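PDB 2D0W: cytochrome cL from Hyphomicrobium denitrificans, which carries a covalently bound heme and probably accepts electrons from methanol dehydrogenase during methanol oxidation in the periplasm. Local coordinates for residues A20-E23 against G24-T27; P28-K31 against Q32-T36; D134-S137 against D138-K142. All coordinates share one frame; numbering follows the deposited sequence.

Contact 1. Residues A20-E23 against G24-T27; sequences APKE and GRDT
R25 reaches back along the chain to P21, and its guanidinium folds back on the first part of the loop between helix 16-19 and helix 28-36. Its NH1 gives a hydrogen bond to P21 O at 3.0 Å, fairly straight at the hydrogen (157°). The donor does not follow a carbonyl lone pair: it stands above the P21 carbonyl plane, 55° out of it. A20 O lies in the plane of the guanidinium, at its edge, 3.1 Å from R25 NH1.

The side chain gets there by folding. Bends at chi2 and chi3 turn it back over the preceding residues, where R25 CG rests 3.3 Å from K22 O and R25 CD packs against P21 O. The arginine is therefore in touch with three carbonyls in a row, through its aliphatic part as well as its charged end.

E23 and G24 make the bend that lets R25 double back. E23 CB lies 3.2 Å from G24 N at the junction, and E23 O comes within 3.9 Å of R25 CG. G24 has positive phi (81°), and a CB there would collide with E23 O, so the absence of a side chain suits the bend. D26 next sits at the centre of an inverse gamma turn.

K22 crosses R25 and brings NZ over one face of the guanidinium, 3.6 Å from R25 NH2. These two positive charges should repel; a long, weak ion pair from R25 NH2 to E17 OE2 probably eases this a little.

This is surface loop, but its inner side is backed by helix 112-124: A20 and R25 both lie on L112, G24 shares a backbone hydrogen bond with D113, and T27 caps the start of helix 28-36.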
loop_
_atom_site.group_PDB
_atom_site.type_symbol
_atom_site.label_atom_id
_atom_site.label_comp_id
_atom_site.label_asym_id
_atom_site.label_seq_id
_atom_site.Cartn_x
_atom_site.Cartn_y
_atom_site.Cartn_z
ATOM N N ALA A 20 14.471 5.835 5.587
ATOM C CA ALA A 20 13.287 5.650 6.429
ATOM C C ALA A 20 13.447 6.301 7.815
ATOM O O ALA A 20 14.547 6.328 8.362
ATOM C CB ALA A 20 12.999 4.208 6.565
ATOM N N PRO A 21 12.339 6.844 8.389
ATOM C CA PRO A 21 12.340 7.320 9.785
ATOM C C PRO A 21 12.983 6.301 10.723
ATOM O O PRO A 21 12.903 5.104 10.460
ATOM C CB PRO A 21 10.839 7.409 10.101
ATOM C CG PRO A 21 10.215 7.736 8.770
ATOM C CD PRO A 21 11.041 7.054 7.727
ATOM N N LYS A 22 13.600 6.742 11.819
ATOM C CA LYS A 22 14.160 5.767 12.791
ATOM C C LYS A 22 13.067 4.908 13.486
ATOM O O LYS A 22 13.272 3.723 13.766
ATOM C CB LYS A 22 15.073 6.443 13.839
ATOM C CG LYS A 22 16.570 6.047 13.752
ATOM C CD LYS A 22 17.192 6.253 12.346
ATOM C CE LYS A 22 18.323 5.295 12.024
ATOM N NZ LYS A 22 18.117 3.881 12.525
ATOM N N GLU A 23 11.918 5.509 13.757
ATOM C CA GLU A 23 10.834 4.858 14.479
ATOM C C GLU A 23 9.976 4.025 13.542
ATOM O O GLU A 23 9.962 4.274 12.354
ATOM C CB GLU A 23 9.947 5.917 15.164
ATOM C CG GLU A 23 10.731 6.930 16.015
ATOM C CD GLU A 23 11.451 8.014 15.189
ATOM O OE1 GLU A 23 11.205 8.175 13.945
ATOM O OE2 GLU A 23 12.295 8.703 15.807
ATOM N N GLY A 24 9.272 3.030 14.082
ATOM C CA GLY A 24 8.244 2.311 13.327
ATOM C C GLY A 24 8.802 1.228 12.420
ATOM O O GLY A 24 8.148 0.812 11.459
ATOM N N ARG A 25 10.011 0.754 12.717
ATOM C CA ARG A 25 10.567 -0.362 11.971
ATOM C C ARG A 25 10.499 -1.655 12.774
ATOM O O ARG A 25 10.565 -2.758 12.208
ATOM C CB ARG A 25 12.017 -0.093 11.512
ATOM C CG ARG A 25 12.456 1.318 11.667
ATOM C CD ARG A 25 13.182 1.977 10.521
ATOM N NE ARG A 25 14.567 1.574 10.425
ATOM C CZ ARG A 25 15.568 2.327 9.971
ATOM N NH1 ARG A 25 15.383 3.584 9.592
ATOM N NH2 ARG A 25 16.788 1.806 9.921
ATOM N N ASP A 26 10.427 -1.537 14.091
ATOM C CA ASP A 26 10.554 -2.725 14.931
ATOM C C ASP A 26 9.193 -3.431 15.133
ATOM O O ASP A 26 8.767 -3.600 16.273
ATOM C CB ASP A 26 11.214 -2.360 16.296
ATOM C CG ASP A 26 11.328 -3.572 17.255
ATOM O OD1 ASP A 26 11.480 -4.718 16.788
ATOM O OD2 ASP A 26 11.254 -3.379 18.490
ATOM N N THR A 27 8.494 -3.805 14.058
ATOM C CA THR A 27 7.177 -4.484 14.216
ATOM C C THR A 27 7.230 -5.824 13.494
ATOM O O THR A 27 8.035 -5.992 12.549
ATOM C CB THR A 27 5.958 -3.648 13.693
ATOM O OG1 THR A 27 5.946 -3.688 12.261
ATOM C CG2 THR A 27 6.004 -2.174 14.184
#

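Contact 2. Residues P28-K31 against Q32-T36; sequences PAVK and QFMQT
V30 and M34 stand one helical turn apart on the alpha-helix 28-36, and their side chains run alongside each other in the same direction. V30 CG1 meets M34 CG at 3.9 Å, an apolar i to i+4 contact. The valine is turned with CG1 anti to its own nitrogen (chi1 170°), which brings that methyl to the methionine side. M34 bends at chi2 and chi3, and its CG also settles 3.2 Å from V30 O. The backbone carbonyl and the methyl of V30 therefore both border the start of the methionine chain.

F33 takes a different direction. Its ring leads away from the preceding turn into the protein, while F33 CB stays against A29 O. The end of M34 reaches this ring too: its CE methyl lies at the ring edge, in the plane of the ring. Beyond the helix, F33 packs on L116 and meets the ring of F92 with the planes at about 50°, and V30 lies on L112, D113 and L116. The helix thus turns this hydrophobic side to helix 112-124, whereas K31 and Q35 belong to its exposed side.

The K31 side chain comes within about 5 Å of a bound zinc ion. On another flank, the end of Q32 leads away from the first turn, and its side chain touches P40.

Backbone bonds tie the turns together: Q32 N to P28 O, F33 N to A29 O at 3.0 Å, and a weak one from Q35 N to K31 O at 3.4 Å. Between the same two residues whose side chains pair on the hydrophobic side, M34 N gives its hydrogen to V30 O at 2.8 Å.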
loop_
_atom_site.group_PDB
_atom_site.type_symbol
_atom_site.label_atom_id
_atom_site.label_comp_id
_atom_site.label_asym_id
_atom_site.label_seq_id
_atom_site.Cartn_x
_atom_site.Cartn_y
_atom_site.Cartn_z
ATOM N N PRO A 28 6.421 -6.802 13.941
ATOM C CA PRO A 28 6.499 -8.045 13.213
ATOM C C PRO A 28 6.201 -7.887 11.734
ATOM O O PRO A 28 6.787 -8.594 10.911
ATOM C CB PRO A 28 5.431 -8.909 13.908
ATOM C CG PRO A 28 5.437 -8.402 15.315
ATOM C CD PRO A 28 5.493 -6.915 15.102
ATOM N N ALA A 29 5.306 -6.968 11.390
ATOM C CA ALA A 29 4.917 -6.834 9.997
ATOM C C ALA A 29 6.090 -6.308 9.139
ATOM O O ALA A 29 6.293 -6.732 8.017
ATOM C CB ALA A 29 3.696 -5.969 9.874
ATOM N N VAL A 30 6.843 -5.383 9.676
ATOM C CA VAL A 30 7.939 -4.788 8.938
ATOM C C VAL A 30 9.055 -5.845 8.776
ATOM O O VAL A 30 9.685 -5.943 7.718
ATOM C CB VAL A 30 8.442 -3.555 9.652
ATOM C CG1 VAL A 30 9.786 -3.065 9.007
ATOM C CG2 VAL A 30 7.381 -2.460 9.567
ATOM N N LYS A 31 9.289 -6.627 9.842
ATOM C CA LYS A 31 10.359 -7.602 9.801
ATOM C C LYS A 31 10.064 -8.633 8.745
ATOM O O LYS A 31 10.948 -8.980 7.979
ATOM C CB LYS A 31 10.655 -8.189 11.182
ATOM C CG LYS A 31 11.377 -7.160 12.058
ATOM C CD LYS A 31 11.523 -7.567 13.517
ATOM C CE LYS A 31 12.898 -8.167 13.769
ATOM N NZ LYS A 31 13.201 -8.335 15.237
ATOM N N GLN A 32 8.808 -9.072 8.640
ATOM C CA GLN A 32 8.473 -10.021 7.564
ATOM C C GLN A 32 8.587 -9.385 6.185
ATOM O O GLN A 32 9.114 -10.013 5.227
ATOM C CB GLN A 32 7.081 -10.636 7.723
ATOM C CG GLN A 32 6.733 -11.538 6.545
ATOM C CD GLN A 32 5.235 -11.642 6.271
ATOM O OE1 GLN A 32 4.461 -11.935 7.172
ATOM N NE2 GLN A 32 4.828 -11.414 5.008
ATOM N N PHE A 33 8.083 -8.153 6.069
ATOM C CA PHE A 33 8.174 -7.445 4.770
ATOM C C PHE A 33 9.624 -7.244 4.322
ATOM O O PHE A 33 9.928 -7.466 3.151
ATOM C CB PHE A 33 7.362 -6.116 4.719
ATOM C CG PHE A 33 7.467 -5.416 3.388
ATOM C CD1 PHE A 33 6.645 -5.782 2.328
ATOM C CD2 PHE A 33 8.473 -4.455 3.173
ATOM C CE1 PHE A 33 6.806 -5.196 1.068
ATOM C CE2 PHE A 33 8.655 -3.858 1.924
ATOM C CZ PHE A 33 7.841 -4.204 0.894
ATOM N N MET A 34 10.528 -6.869 5.237
ATOM C CA MET A 34 11.935 -6.622 4.824
ATOM C C MET A 34 12.662 -7.884 4.347
ATOM O O MET A 34 13.601 -7.804 3.541
ATOM C CB MET A 34 12.735 -5.924 5.917
ATOM C CG MET A 34 12.186 -4.559 6.269
ATOM S SD MET A 34 12.328 -3.426 4.864
ATOM C CE MET A 34 10.746 -2.615 4.887
ATOM N N GLN A 35 12.197 -9.029 4.838
ATOM C CA GLN A 35 12.689 -10.350 4.461
ATOM C C GLN A 35 12.041 -10.936 3.199
ATOM O O GLN A 35 12.725 -11.492 2.344
ATOM C CB GLN A 35 12.424 -11.324 5.611
ATOM C CG GLN A 35 12.568 -12.815 5.220
ATOM C CD GLN A 35 12.370 -13.742 6.408
ATOM O OE1 GLN A 35 13.317 -14.368 6.881
ATOM N NE2 GLN A 35 11.150 -13.796 6.916
ATOM N N THR A 36 10.724 -10.800 3.123
ATOM C CA THR A 36 9.844 -11.494 2.169
ATOM C C THR A 36 9.363 -10.643 0.988
ATOM O O THR A 36 9.103 -11.174 -0.094
ATOM C CB THR A 36 8.604 -12.026 2.955
ATOM O OG1 THR A 36 9.017 -13.144 3.740
ATOM C CG2 THR A 36 7.485 -12.511 2.064
#

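Contact 3. Residues D134-S137 against D138-K142; sequences DWLS and DEQKK
A capping box opens helix 138-143: S137 sits at the N-cap and Q140 three residues on, each holding the other's backbone nitrogen. S137 N donates to Q140 OE1 at 2.8 Å, a nearly straight bond (164°) that arrives 19° out of the amide's carbonyl plane. In return Q140 N donates to S137 OG at 3.3 Å. The hydroxyl is placed for this by its torsion, OG between the backbone N and the carbonyl carbon (chi1 75°), and it also takes a weak bond from E139 N. E139 N also gives a weak bond to D138 OD1.

The Q140 chain is extended beyond CG and runs back past the serine, while its CB packs 3.8 Å from L136 CD2, the two side chains crossing at a slant. With an alanine here, S137 N would probably lose its OE1 acceptor and L136 CD2 its contact with that oxygen, leaving the residues before the helix freer to shift.

L136 is buried, and its CB also meets K141 CG at 3.7 Å. K141 is stretched out past L136, with CE 3.2 Å from L136 O, and its NZ goes on to hydrogen-bond A133 O and A131 O, stitching the helix to the loop before it. K141 N closes the first turn on S137 O. On the outer surface, K142 NZ and E139 OE2 form a salt bridge at 2.8 Å.

Reciprocal side-chain to backbone bonding of this kind is the capping box, a motif of the N-terminus of an alpha-helix.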
loop_
_atom_site.group_PDB
_atom_site.type_symbol
_atom_site.label_atom_id
_atom_site.label_comp_id
_atom_site.label_asym_id
_atom_site.label_seq_id
_atom_site.Cartn_x
_atom_site.Cartn_y
_atom_site.Cartn_z
ATOM N N ASP A 134 -1.616 -10.161 -8.448
ATOM C CA ASP A 134 -0.341 -10.666 -7.893
ATOM C C ASP A 134 -0.165 -10.422 -6.382
ATOM O O ASP A 134 0.707 -11.044 -5.759
ATOM C CB ASP A 134 0.873 -10.078 -8.649
ATOM C CG ASP A 134 0.884 -10.446 -10.112
ATOM O OD1 ASP A 134 -0.032 -11.163 -10.587
ATOM O OD2 ASP A 134 1.814 -10.016 -10.811
ATOM N N TRP A 135 -0.987 -9.540 -5.790
ATOM C CA TRP A 135 -0.841 -9.132 -4.368
ATOM C C TRP A 135 -1.794 -9.805 -3.390
ATOM O O TRP A 135 -1.767 -9.504 -2.168
ATOM C CB TRP A 135 -1.041 -7.608 -4.210
ATOM C CG TRP A 135 -2.485 -7.159 -4.454
ATOM C CD1 TRP A 135 -3.500 -7.094 -3.533
ATOM C CD2 TRP A 135 -3.032 -6.702 -5.676
ATOM N NE1 TRP A 135 -4.657 -6.667 -4.118
ATOM C CE2 TRP A 135 -4.394 -6.394 -5.435
ATOM C CE3 TRP A 135 -2.518 -6.532 -6.958
ATOM C CZ2 TRP A 135 -5.243 -5.928 -6.439
ATOM C CZ3 TRP A 135 -3.360 -6.071 -7.957
ATOM C CH2 TRP A 135 -4.714 -5.787 -7.694
ATOM N N LEU A 136 -2.690 -10.645 -3.912
ATOM C CA LEU A 136 -3.594 -11.432 -3.044
ATOM C C LEU A 136 -3.276 -12.904 -3.124
ATOM O O LEU A 136 -3.003 -13.409 -4.191
ATOM C CB LEU A 136 -5.074 -11.214 -3.429
ATOM C CG LEU A 136 -5.671 -9.805 -3.335
ATOM C CD1 LEU A 136 -7.034 -9.775 -3.982
ATOM C CD2 LEU A 136 -5.781 -9.473 -1.888
ATOM N N SER A 137 -3.343 -13.594 -1.994
ATOM C CA SER A 137 -3.285 -15.053 -1.985
ATOM C C SER A 137 -4.523 -15.680 -2.569
ATOM O O SER A 137 -5.541 -15.016 -2.818
ATOM C CB SER A 137 -3.141 -15.573 -0.552
ATOM O OG SER A 137 -4.380 -15.468 0.159
ATOM N N ASP A 138 -4.447 -16.989 -2.747
ATOM C CA ASP A 138 -5.601 -17.804 -3.124
ATOM C C ASP A 138 -6.856 -17.557 -2.270
ATOM O O ASP A 138 -7.946 -17.439 -2.807
ATOM C CB ASP A 138 -5.219 -19.299 -3.143
ATOM C CG ASP A 138 -4.482 -19.737 -1.888
ATOM O OD1 ASP A 138 -4.348 -18.944 -0.933
ATOM O OD2 ASP A 138 -4.033 -20.903 -1.816
ATOM N N GLU A 139 -6.724 -17.431 -0.958
ATOM C CA GLU A 139 -7.949 -17.311 -0.122
ATOM C C GLU A 139 -8.501 -15.896 -0.188
ATOM O O GLU A 139 -9.713 -15.656 -0.148
ATOM C CB GLU A 139 -7.644 -17.695 1.321
ATOM C CG GLU A 139 -7.179 -19.138 1.432
ATOM C CD GLU A 139 -8.329 -20.104 1.227
ATOM O OE1 GLU A 139 -9.335 -19.968 1.960
ATOM O OE2 GLU A 139 -8.246 -20.973 0.336
ATOM N N GLN A 140 -7.585 -14.950 -0.338
ATOM C CA GLN A 140 -7.971 -13.575 -0.370
ATOM C C GLN A 140 -8.781 -13.193 -1.598
ATOM O O GLN A 140 -9.685 -12.368 -1.503
ATOM C CB GLN A 140 -6.730 -12.696 -0.208
ATOM C CG GLN A 140 -6.203 -12.649 1.232
ATOM C CD GLN A 140 -4.798 -12.077 1.283
ATOM O OE1 GLN A 140 -4.086 -12.109 0.291
ATOM N NE2 GLN A 140 -4.419 -11.523 2.399
ATOM N N LYS A 141 -8.406 -13.768 -2.741
ATOM C CA LYS A 141 -9.063 -13.565 -4.036
ATOM C C LYS A 141 -10.509 -14.041 -3.923
ATOM O O LYS A 141 -11.407 -13.330 -4.320
ATOM C CB LYS A 141 -8.293 -14.265 -5.176
ATOM C CG LYS A 141 -6.908 -13.627 -5.525
ATOM C CD LYS A 141 -6.254 -14.201 -6.811
ATOM C CE LYS A 141 -4.733 -13.977 -6.823
ATOM N NZ LYS A 141 -4.099 -13.978 -8.150
ATOM N N LYS A 142 -10.713 -15.199 -3.290
ATOM C CA LYS A 142 -12.048 -15.744 -2.959
ATOM C C LYS A 142 -12.957 -14.833 -2.125
ATOM O O LYS A 142 -14.179 -14.962 -2.207
ATOM C CB LYS A 142 -11.907 -17.059 -2.167
ATOM C CG LYS A 142 -11.540 -18.327 -2.960
ATOM C CD LYS A 142 -11.254 -19.479 -1.950
ATOM C CE LYS A 142 -10.492 -20.637 -2.607
ATOM N NZ LYS A 142 -10.098 -21.709 -1.619
#

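How the contacts relate
From the N terminus, contact 1 comes first and folds the loop after helix 16-19 back on itself; contact 2 begins where it ends, on helix 28-36. The two touch, R25 O lying 3.3 Å from V30 CG1, and T27 OG1 bonds V30 N across the join. Both lean on helix 112-124, so loop and helix settle on one support. Contact 3 follows much later, after helix 112-124, at the start of helix 138-143, with its nearest atoms about 10 Å from contact 2 and about 16 Å from contact 1. None nests in or crosses another: all three are local and in series.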